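PDB 6V8S: Ara h 8 allergen isoform from Arachis hypogaea, which belongs to the Bet v 1 (PR-10) family of plant defence proteins and binds hydrophobic ligands such as 8-anilino-1-naphthalene sulfonate, perhaps abscisic acid as well. Local coordinates for residues Val53-Ala58 / Tyr66-Ile71; Ile94-Ser99 / His120-Ala125; Phe100-Glu105 / Ile113-Thr118. One frame throughout, in Å; residues are numbered along the deposited sequence.

Interaction 1: Val53-Ala58 / Tyr66-Ile71; sequences VKKVTA and YVLHKI. With 2AN (8-anilino-1-naphthalene sulfonate), chain Q.
K55 lays the end of its side chain across one face of the Y66 ring, a cation-pi contact on the outer side of a beta hairpin of the Bet v 1 fold. NZ stands 4.4 Å from the ring centroid of Y66 and 10° off the ring normal, which puts the ammonium above the face. K55 CE adds a CH-pi contact nearer the rim. The first two torsions of K55 are extended, and the chain bends over the ring at chi3. On the same side of the sheet, V53 CG1 meets L68 CD1 at 4.1 Å, while the other branch of V53, CG2, rests on the aliphatic part of K70.

The other face looks into the protein. K54 and H69 run side by side there, K54 CD lying 4.0 Å from H69 CD2. Neither polar end relies on the other: K54 NZ forms a salt bridge with D28 and a hydrogen bond to Y81 OH, the hydroxyl that also bonds H69 NE2, and the H69 ring stacks on Y83. V56 and V67 continue this inner face along the ligand. The phenyl carbon C16 of the bound anilinonaphthalene sulfonate sits 3.6 Å from V67 CG2, and A58 CB touches the same ring.

Backbone pairing fixes these positions. The segments run antiparallel, their axes at 153°, with hydrogen-bonded pairs K54-H69 and V56-V67 between the non-hydrogen-bonded pairs V53-K70, K55-L68 and T57-Y66. Beyond residues 53-58, strand 38-45 forms the sheet edge, where T57 OG1 bonds S40 OG. Of the four interstrand bonds the straightest is V56 N to V67 O, 2.9 Å long with 172° at the hydrogen.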
# COMPACT_ATOMS: atom_id res chain seq x y z
N VAL A 53 -0.20 11.63 -7.06
CA VAL A 53 -0.93 11.61 -5.76
C VAL A 53 -2.32 11.06 -6.03
O VAL A 53 -2.99 11.53 -6.98
CB VAL A 53 -1.04 13.01 -5.14
CG1 VAL A 53 -1.85 13.00 -3.85
CG2 VAL A 53 0.36 13.57 -4.88
N LYS A 54 -2.73 10.12 -5.18
CA LYS A 54 -4.05 9.47 -5.23
C LYS A 54 -4.78 9.76 -3.93
O LYS A 54 -4.16 9.70 -2.87
CB LYS A 54 -3.91 7.96 -5.42
CG LYS A 54 -2.97 7.53 -6.52
CD LYS A 54 -2.93 6.00 -6.64
CE LYS A 54 -1.85 5.47 -7.52
NZ LYS A 54 -1.70 4.02 -7.25
N LYS A 55 -6.05 10.04 -4.04
CA LYS A 55 -6.97 10.20 -2.90
C LYS A 55 -7.71 8.88 -2.70
O LYS A 55 -8.42 8.46 -3.62
CB LYS A 55 -7.88 11.39 -3.15
CG LYS A 55 -8.84 11.68 -2.04
CD LYS A 55 -9.85 12.72 -2.33
CE LYS A 55 -9.36 14.11 -2.02
NZ LYS A 55 -10.49 15.06 -1.97
N VAL A 56 -7.53 8.26 -1.53
CA VAL A 56 -8.19 6.99 -1.18
C VAL A 56 -9.31 7.33 -0.20
O VAL A 56 -9.01 7.76 0.91
CB VAL A 56 -7.21 5.98 -0.61
CG1 VAL A 56 -7.89 4.65 -0.30
CG2 VAL A 56 -6.02 5.77 -1.54
N THR A 57 -10.58 7.12 -0.60
CA THR A 57 -11.74 7.39 0.25
C THR A 57 -12.26 6.09 0.83
O THR A 57 -12.41 5.15 0.06
CB THR A 57 -12.79 8.12 -0.58
OG1 THR A 57 -13.09 7.26 -1.66
CG2 THR A 57 -12.18 9.41 -1.06
N ALA A 58 -12.60 6.06 2.11
CA ALA A 58 -13.15 4.86 2.76
C ALA A 58 -14.22 5.25 3.78
O ALA A 58 -14.22 6.40 4.22
CB ALA A 58 -12.08 4.09 3.43
N TYR A 66 -10.68 10.21 4.00
CA TYR A 66 -9.70 9.88 2.94
C TYR A 66 -8.27 10.03 3.46
O TYR A 66 -8.06 10.75 4.46
CB TYR A 66 -9.96 10.74 1.70
CG TYR A 66 -9.67 12.20 1.90
CD1 TYR A 66 -10.61 13.09 2.37
CD2 TYR A 66 -8.41 12.70 1.55
CE1 TYR A 66 -10.31 14.44 2.54
CE2 TYR A 66 -8.10 14.03 1.71
CZ TYR A 66 -9.06 14.91 2.19
OH TYR A 66 -8.71 16.21 2.42
N VAL A 67 -7.33 9.42 2.74
CA VAL A 67 -5.87 9.63 2.92
C VAL A 67 -5.27 9.86 1.53
O VAL A 67 -5.99 9.59 0.52
CB VAL A 67 -5.17 8.48 3.66
CG1 VAL A 67 -5.86 8.19 4.97
CG2 VAL A 67 -5.11 7.22 2.85
N LEU A 68 -4.03 10.34 1.48
CA LEU A 68 -3.31 10.58 0.21
C LEU A 68 -2.24 9.51 0.04
O LEU A 68 -1.54 9.21 1.02
CB LEU A 68 -2.69 11.98 0.21
CG LEU A 68 -3.67 13.15 0.10
CD1 LEU A 68 -4.73 12.88 -0.96
CD2 LEU A 68 -4.32 13.44 1.44
N HIS A 69 -2.12 8.97 -1.17
CA HIS A 69 -1.07 7.99 -1.52
C HIS A 69 -0.19 8.63 -2.61
O HIS A 69 -0.73 8.99 -3.66
CB HIS A 69 -1.77 6.67 -1.88
CG HIS A 69 -0.98 5.66 -2.64
ND1 HIS A 69 -1.06 4.32 -2.34
CD2 HIS A 69 -0.17 5.76 -3.71
CE1 HIS A 69 -0.31 3.64 -3.19
NE2 HIS A 69 0.25 4.50 -4.03
N LYS A 70 1.11 8.77 -2.34
CA LYS A 70 2.03 9.45 -3.28
C LYS A 70 3.08 8.46 -3.78
O LYS A 70 3.73 7.84 -2.94
CB LYS A 70 2.70 10.67 -2.63
CG LYS A 70 3.63 11.44 -3.55
CD LYS A 70 3.82 12.90 -3.18
CE LYS A 70 4.10 13.78 -4.38
NZ LYS A 70 4.97 14.92 -4.03
N ILE A 71 3.23 8.34 -5.10
CA ILE A 71 4.21 7.41 -5.72
C ILE A 71 5.58 8.06 -5.59
O ILE A 71 5.78 9.13 -6.17
CB ILE A 71 3.86 7.08 -7.17
CG1 ILE A 71 2.43 6.56 -7.29
CG2 ILE A 71 4.88 6.12 -7.76
CD1 ILE A 71 2.01 6.16 -8.71
C1 2AN Q . -5.79 3.33 4.41
C2 2AN Q . -6.42 3.01 3.25
C3 2AN Q . -5.83 2.19 2.28
C4 2AN Q . -4.64 1.60 2.54
C5 2AN Q . -3.93 1.89 3.73
C6 2AN Q . -2.67 1.30 3.93
C7 2AN Q . -1.95 1.56 5.03
C8 2AN Q . -2.44 2.45 6.00
N 2AN Q . -6.45 4.15 5.34
S 2AN Q . -4.12 4.13 7.17
C9 2AN Q . -3.69 3.00 5.88
C10 2AN Q . -4.48 2.78 4.70
C11 2AN Q . -7.63 4.90 5.18
C12 2AN Q . -8.39 5.17 6.31
C13 2AN Q . -9.55 5.93 6.21
C14 2AN Q . -9.95 6.44 5.00
C15 2AN Q . -9.20 6.18 3.88
C16 2AN Q . -8.04 5.43 3.96
O1 2AN Q . -5.48 3.66 7.79
O2 2AN Q . -3.14 4.02 8.21
O3 2AN Q . -4.25 5.42 6.55

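Interaction 2: Ile94-Ser99 / His120-Ala125. With 2AN (8-anilino-1-naphthalene sulfonate), chain S.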
# COMPACT_ATOMS: atom_id res chain seq x y z
N ILE A 94 -1.22 9.89 15.25
CA ILE A 94 0.17 9.98 15.80
C ILE A 94 1.18 10.01 14.65
O ILE A 94 2.38 10.24 14.91
CB ILE A 94 0.44 8.84 16.79
CG1 ILE A 94 1.64 9.14 17.71
CG2 ILE A 94 0.62 7.52 16.08
CD1 ILE A 94 1.76 8.28 18.91
N LEU A 95 0.76 9.81 13.39
CA LEU A 95 1.68 9.67 12.24
C LEU A 95 1.69 10.96 11.42
O LEU A 95 0.61 11.48 11.08
CB LEU A 95 1.24 8.50 11.36
CG LEU A 95 1.48 7.10 11.94
CD1 LEU A 95 1.15 6.02 10.96
CD2 LEU A 95 2.92 6.90 12.44
N GLU A 96 2.89 11.37 11.02
CA GLU A 96 3.09 12.37 9.94
C GLU A 96 2.91 11.66 8.60
O GLU A 96 2.23 12.24 7.75
CB GLU A 96 4.48 13.01 9.99
CG GLU A 96 4.74 13.84 11.20
CD GLU A 96 6.21 14.20 11.40
OE1 GLU A 96 6.46 15.20 12.16
OE2 GLU A 96 7.12 13.54 10.81
N LYS A 97 3.49 10.47 8.44
CA LYS A 97 3.41 9.70 7.17
C LYS A 97 3.97 8.28 7.41
O LYS A 97 4.70 8.03 8.41
CB LYS A 97 4.19 10.41 6.05
CG LYS A 97 5.71 10.56 6.31
CD LYS A 97 6.46 11.11 5.14
CE LYS A 97 7.92 11.27 5.45
NZ LYS A 97 8.67 11.89 4.34
N VAL A 98 3.65 7.38 6.49
CA VAL A 98 4.31 6.04 6.42
C VAL A 98 4.78 5.84 4.99
O VAL A 98 3.95 6.01 4.05
CB VAL A 98 3.37 4.90 6.88
CG1 VAL A 98 4.13 3.59 7.06
CG2 VAL A 98 2.57 5.28 8.04
N SER A 99 6.05 5.54 4.84
CA SER A 99 6.66 5.32 3.51
C SER A 99 6.95 3.82 3.32
O SER A 99 7.52 3.16 4.24
CB SER A 99 7.89 6.20 3.34
OG SER A 99 8.91 5.68 4.17
N HIS A 120 6.81 7.55 10.30
CA HIS A 120 7.23 8.88 10.83
C HIS A 120 6.17 9.33 11.81
O HIS A 120 5.01 9.65 11.35
CB HIS A 120 7.41 9.90 9.68
CG HIS A 120 8.46 9.52 8.72
ND1 HIS A 120 9.67 10.19 8.65
CD2 HIS A 120 8.52 8.51 7.80
CE1 HIS A 120 10.43 9.60 7.73
NE2 HIS A 120 9.76 8.56 7.22
N THR A 121 6.50 9.29 13.10
CA THR A 121 5.56 9.74 14.16
C THR A 121 5.74 11.24 14.36
O THR A 121 6.84 11.75 14.06
CB THR A 121 5.74 8.94 15.45
OG1 THR A 121 7.09 9.09 15.84
CG2 THR A 121 5.38 7.48 15.31
N LYS A 122 4.71 11.91 14.86
CA LYS A 122 4.79 13.34 15.28
C LYS A 122 5.77 13.45 16.44
O LYS A 122 5.86 12.50 17.27
CB LYS A 122 3.40 13.86 15.66
CG LYS A 122 2.49 14.00 14.43
CD LYS A 122 1.08 14.33 14.77
CE LYS A 122 0.27 14.70 13.54
NZ LYS A 122 -1.18 14.60 13.86
N GLY A 123 6.51 14.57 16.44
CA GLY A 123 7.55 14.88 17.44
C GLY A 123 8.49 13.70 17.60
O GLY A 123 9.01 13.20 16.60
N ASP A 124 8.66 13.25 18.83
CA ASP A 124 9.60 12.14 19.21
C ASP A 124 8.78 10.95 19.68
O ASP A 124 9.33 10.12 20.41
CB ASP A 124 10.59 12.64 20.27
CG ASP A 124 11.49 13.76 19.77
OD1 ASP A 124 11.61 13.95 18.51
OD2 ASP A 124 12.05 14.43 20.65
N ALA A 125 7.51 10.83 19.24
CA ALA A 125 6.61 9.78 19.74
C ALA A 125 7.16 8.40 19.33
O ALA A 125 7.65 8.20 18.22
CB ALA A 125 5.22 10.01 19.20
C1 2AN S . 3.53 9.36 23.41
C2 2AN S . 2.86 10.24 22.63
C3 2AN S . 3.48 11.38 22.11
C4 2AN S . 4.77 11.65 22.43
C5 2AN S . 5.51 10.78 23.25
C6 2AN S . 6.86 11.08 23.56
C7 2AN S . 7.60 10.28 24.34
C8 2AN S . 7.03 9.12 24.87
N 2AN S . 2.87 8.23 23.93
S 2AN S . 5.23 7.20 25.31
C9 2AN S . 5.74 8.76 24.61
C10 2AN S . 4.91 9.60 23.77
C11 2AN S . 1.69 7.57 23.55
C12 2AN S . 0.90 6.99 24.54
C13 2AN S . -0.27 6.33 24.20
C14 2AN S . -0.65 6.22 22.87
C15 2AN S . 0.14 6.76 21.89
C16 2AN S . 1.31 7.43 22.22
O1 2AN S . 4.74 6.34 24.27
O2 2AN S . 6.31 6.68 26.11
O3 2AN S . 4.04 7.51 26.27
O HOH W 1 10.34 12.62 10.31
O HOH W 2 6.20 16.53 14.38
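K97 lies along H120, the two side chains pointing the same way on one face of the sheet. From CB the lysine starts into the congested site between its own N and carbonyl carbon (chi1 62°) and then stays extended. CG comes 3.8 Å from both CG and CD2 of H120. CE settles over the middle of the imidazole, 3.6 Å from the H120 centroid and only 3° off the normal, a nearly axial CH-pi contact. NZ rises farther from the ring and stands 4.5 Å from H120 NE2, too far for a bond. Outside the pair, the lysine also packs on T84 and S86 of strand 80-86.

At the ring's edge, in its plane, a water lies 3.0 Å from H120 ND1 and makes a weak bond to E96 OE2. A second water donates to E96 OE1 and accepts from the G123 N-H, so the carboxylate is linked through solvent to H120 and to the backbone of G123. The E96 carboxylate plane is turned 19° from the imidazole plane.

The backbone bonds show why E96 and K97 both come up to H120. H120 O receives E96 N at 2.7 Å and, weakly, K97 N at 3.4 Å, while H120 N bonds K97 O. Further out, K122 N donates to I94 O. T121 OG1 bonds A125 O at 2.6 Å across a type II' turn from K122 to A125, and K122 NZ reaches E93 O. I94 CG1 and CD1 pack on A125 CB, and an anilinonaphthalene sulfonate rests against I94 CD1 and A125 CB. With E96 and K97 both opposite H120, and the register shifting by one residue from the L95-T121 pair, this is a classic beta bulge in an antiparallel hairpin, placed where the chain turns a corner at E96.

Interaction 3: Phe100-Glu105 / Ile113-Thr118. With 2AN (8-anilino-1-naphthalene sulfonate), chain T.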
# COMPACT_ATOMS: atom_id res chain seq x y z
N PHE A 100 6.57 3.30 2.17
CA PHE A 100 6.69 1.87 1.78
C PHE A 100 7.65 1.79 0.59
O PHE A 100 7.56 2.59 -0.37
CB PHE A 100 5.33 1.31 1.37
CG PHE A 100 4.30 1.27 2.46
CD1 PHE A 100 3.51 2.37 2.73
CD2 PHE A 100 4.09 0.13 3.21
CE1 PHE A 100 2.57 2.36 3.74
CE2 PHE A 100 3.11 0.08 4.18
CZ PHE A 100 2.38 1.22 4.47
N LYS A 101 8.56 0.83 0.66
CA LYS A 101 9.40 0.41 -0.48
C LYS A 101 9.11 -1.07 -0.72
O LYS A 101 9.33 -1.85 0.23
CB LYS A 101 10.88 0.66 -0.18
CG LYS A 101 11.22 2.11 0.12
CD LYS A 101 12.76 2.29 0.20
CE LYS A 101 13.34 2.24 -1.19
NZ LYS A 101 14.70 1.66 -1.23
N THR A 102 8.56 -1.42 -1.89
CA THR A 102 8.17 -2.81 -2.19
C THR A 102 8.95 -3.25 -3.43
O THR A 102 9.14 -2.44 -4.36
CB THR A 102 6.64 -2.96 -2.33
OG1 THR A 102 6.18 -2.46 -3.59
CG2 THR A 102 5.86 -2.27 -1.24
N LYS A 103 9.33 -4.53 -3.46
CA LYS A 103 10.03 -5.12 -4.62
C LYS A 103 9.63 -6.59 -4.68
O LYS A 103 9.67 -7.25 -3.64
CB LYS A 103 11.55 -4.94 -4.45
CG LYS A 103 12.36 -5.29 -5.69
CD LYS A 103 13.88 -5.30 -5.48
CE LYS A 103 14.53 -6.21 -6.52
NZ LYS A 103 15.91 -5.80 -6.88
N LEU A 104 9.22 -7.06 -5.85
CA LEU A 104 8.98 -8.48 -6.13
C LEU A 104 10.23 -9.04 -6.85
O LEU A 104 10.90 -8.30 -7.55
CB LEU A 104 7.75 -8.66 -7.00
CG LEU A 104 6.50 -7.91 -6.55
CD1 LEU A 104 5.34 -8.28 -7.51
CD2 LEU A 104 6.15 -8.13 -5.07
N GLU A 105 10.51 -10.33 -6.66
CA GLU A 105 11.42 -11.08 -7.52
C GLU A 105 10.86 -12.48 -7.71
O GLU A 105 10.10 -12.97 -6.83
CB GLU A 105 12.84 -11.07 -6.96
CG GLU A 105 12.96 -11.52 -5.51
CD GLU A 105 14.41 -11.51 -4.98
OE1 GLU A 105 14.91 -10.42 -4.58
OE2 GLU A 105 15.07 -12.60 -4.99
N ILE A 113 8.47 -11.34 -1.99
CA ILE A 113 8.05 -9.93 -1.75
C ILE A 113 8.99 -9.33 -0.70
O ILE A 113 9.02 -9.85 0.42
CB ILE A 113 6.59 -9.88 -1.28
CG1 ILE A 113 5.68 -10.70 -2.20
CG2 ILE A 113 6.12 -8.44 -1.16
CD1 ILE A 113 4.63 -11.48 -1.46
N LYS A 114 9.70 -8.27 -1.06
CA LYS A 114 10.61 -7.57 -0.12
C LYS A 114 10.01 -6.20 0.19
O LYS A 114 9.75 -5.45 -0.75
CB LYS A 114 12.03 -7.44 -0.68
CG LYS A 114 12.78 -8.74 -0.83
CD LYS A 114 14.27 -8.52 -1.09
CE LYS A 114 14.54 -8.17 -2.55
NZ LYS A 114 16.00 -8.27 -2.88
N VAL A 115 9.76 -5.94 1.46
CA VAL A 115 9.19 -4.66 1.92
C VAL A 115 10.11 -3.98 2.95
O VAL A 115 10.62 -4.65 3.87
CB VAL A 115 7.78 -4.86 2.47
CG1 VAL A 115 7.28 -3.58 3.11
CG2 VAL A 115 6.80 -5.29 1.37
N SER A 116 10.25 -2.68 2.83
CA SER A 116 10.80 -1.75 3.84
C SER A 116 9.74 -0.68 4.17
O SER A 116 9.25 -0.01 3.22
CB SER A 116 12.11 -1.20 3.37
OG SER A 116 12.59 -0.37 4.39
N VAL A 117 9.32 -0.59 5.43
CA VAL A 117 8.26 0.34 5.91
C VAL A 117 8.86 1.29 6.94
O VAL A 117 9.43 0.80 7.94
CB VAL A 117 7.06 -0.39 6.52
CG1 VAL A 117 5.92 0.60 6.78
CG2 VAL A 117 6.64 -1.56 5.67
N THR A 118 8.75 2.58 6.70
CA THR A 118 9.22 3.63 7.65
C THR A 118 8.02 4.43 8.14
O THR A 118 7.41 5.12 7.30
CB THR A 118 10.31 4.52 7.03
OG1 THR A 118 11.33 3.67 6.56
CG2 THR A 118 10.93 5.45 8.05
C1 2AN T . 3.89 -5.19 4.10
C2 2AN T . 3.85 -3.91 3.64
C3 2AN T . 3.24 -3.61 2.42
C4 2AN T . 2.75 -4.60 1.64
C5 2AN T . 2.79 -5.94 2.07
C6 2AN T . 2.27 -6.96 1.24
C7 2AN T . 2.32 -8.26 1.61
C8 2AN T . 2.87 -8.61 2.85
N 2AN T . 4.45 -5.42 5.35
S 2AN T . 4.03 -8.22 5.22
C9 2AN T . 3.36 -7.65 3.69
C10 2AN T . 3.36 -6.27 3.33
C11 2AN T . 4.39 -4.54 6.46
C12 2AN T . 5.32 -4.67 7.48
C13 2AN T . 5.28 -3.83 8.59
C14 2AN T . 4.30 -2.87 8.69
C15 2AN T . 3.35 -2.75 7.69
C16 2AN T . 3.40 -3.57 6.58
O1 2AN T . 5.52 -7.78 5.14
O2 2AN T . 3.99 -9.65 5.21
O3 2AN T . 3.34 -7.55 6.27
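K114 NZ lies 2.9 Å from E105 OE1, a salt bridge whose hydrogen-bond component is weak. The lysine reaches it through a bend at chi3 (-80°), and its CE also closes on the same oxygen. Backbone bonds tie the strands more regularly: K101 and S116 exchange two, as do K103 and K114. The straightest, K114 N to K103 O, measures 2.8 Å with 173° at the hydrogen.

The strand directions differ by 175°, so this is an almost exactly antiparallel part of the hairpin 95-107/110-121 in the curved Bet v 1 sheet. Its lysines and S116 lie on one face; F100, T102, L104, I113, V115 and V117 lie on the other, toward the ligand and the helices. There V117 CG1 stands over a face of the F100 ring, 3.9 Å from CE2, while V117 CG2 turns to the phenyl ring of the anilinonaphthalene sulfonate. V115 CG1 meets the naphthalene at C2, 3.5 Å away. L104 CD2 sits equidistant, at 3.9 Å, from I113 CG1 and CG2. Farther out, F100 packs on V135 and S139 of helix 129-152, I113 on F143 of that helix, and L104 on L19 and F20 of helix 16-25.

How the interactions relate
All three contacts belong to one antiparallel sheet, ordered 3-12, 110-121, 95-107, 80-86, 63-75, 53-60, 38-45, with interaction 2 running out of it into a turn. Interaction 1 comes first along the chain, followed by interaction 2, inside whose loop interaction 3 is nested. Interactions 2 and 3 divide the hairpin 95-107/110-121 between them; their centres are 19 Å apart, yet they meet where S99 O and T118 N approach to 2.8 Å, a probable hydrogen bond, and V98 packs on V117. Interactions 1 and 3, with centres also 19 Å apart, lie on opposite sides of the chain's centre and each lines a bound anilinonaphthalene sulfonate, consistent with a ligand-holding interior enclosed by the curved sheet.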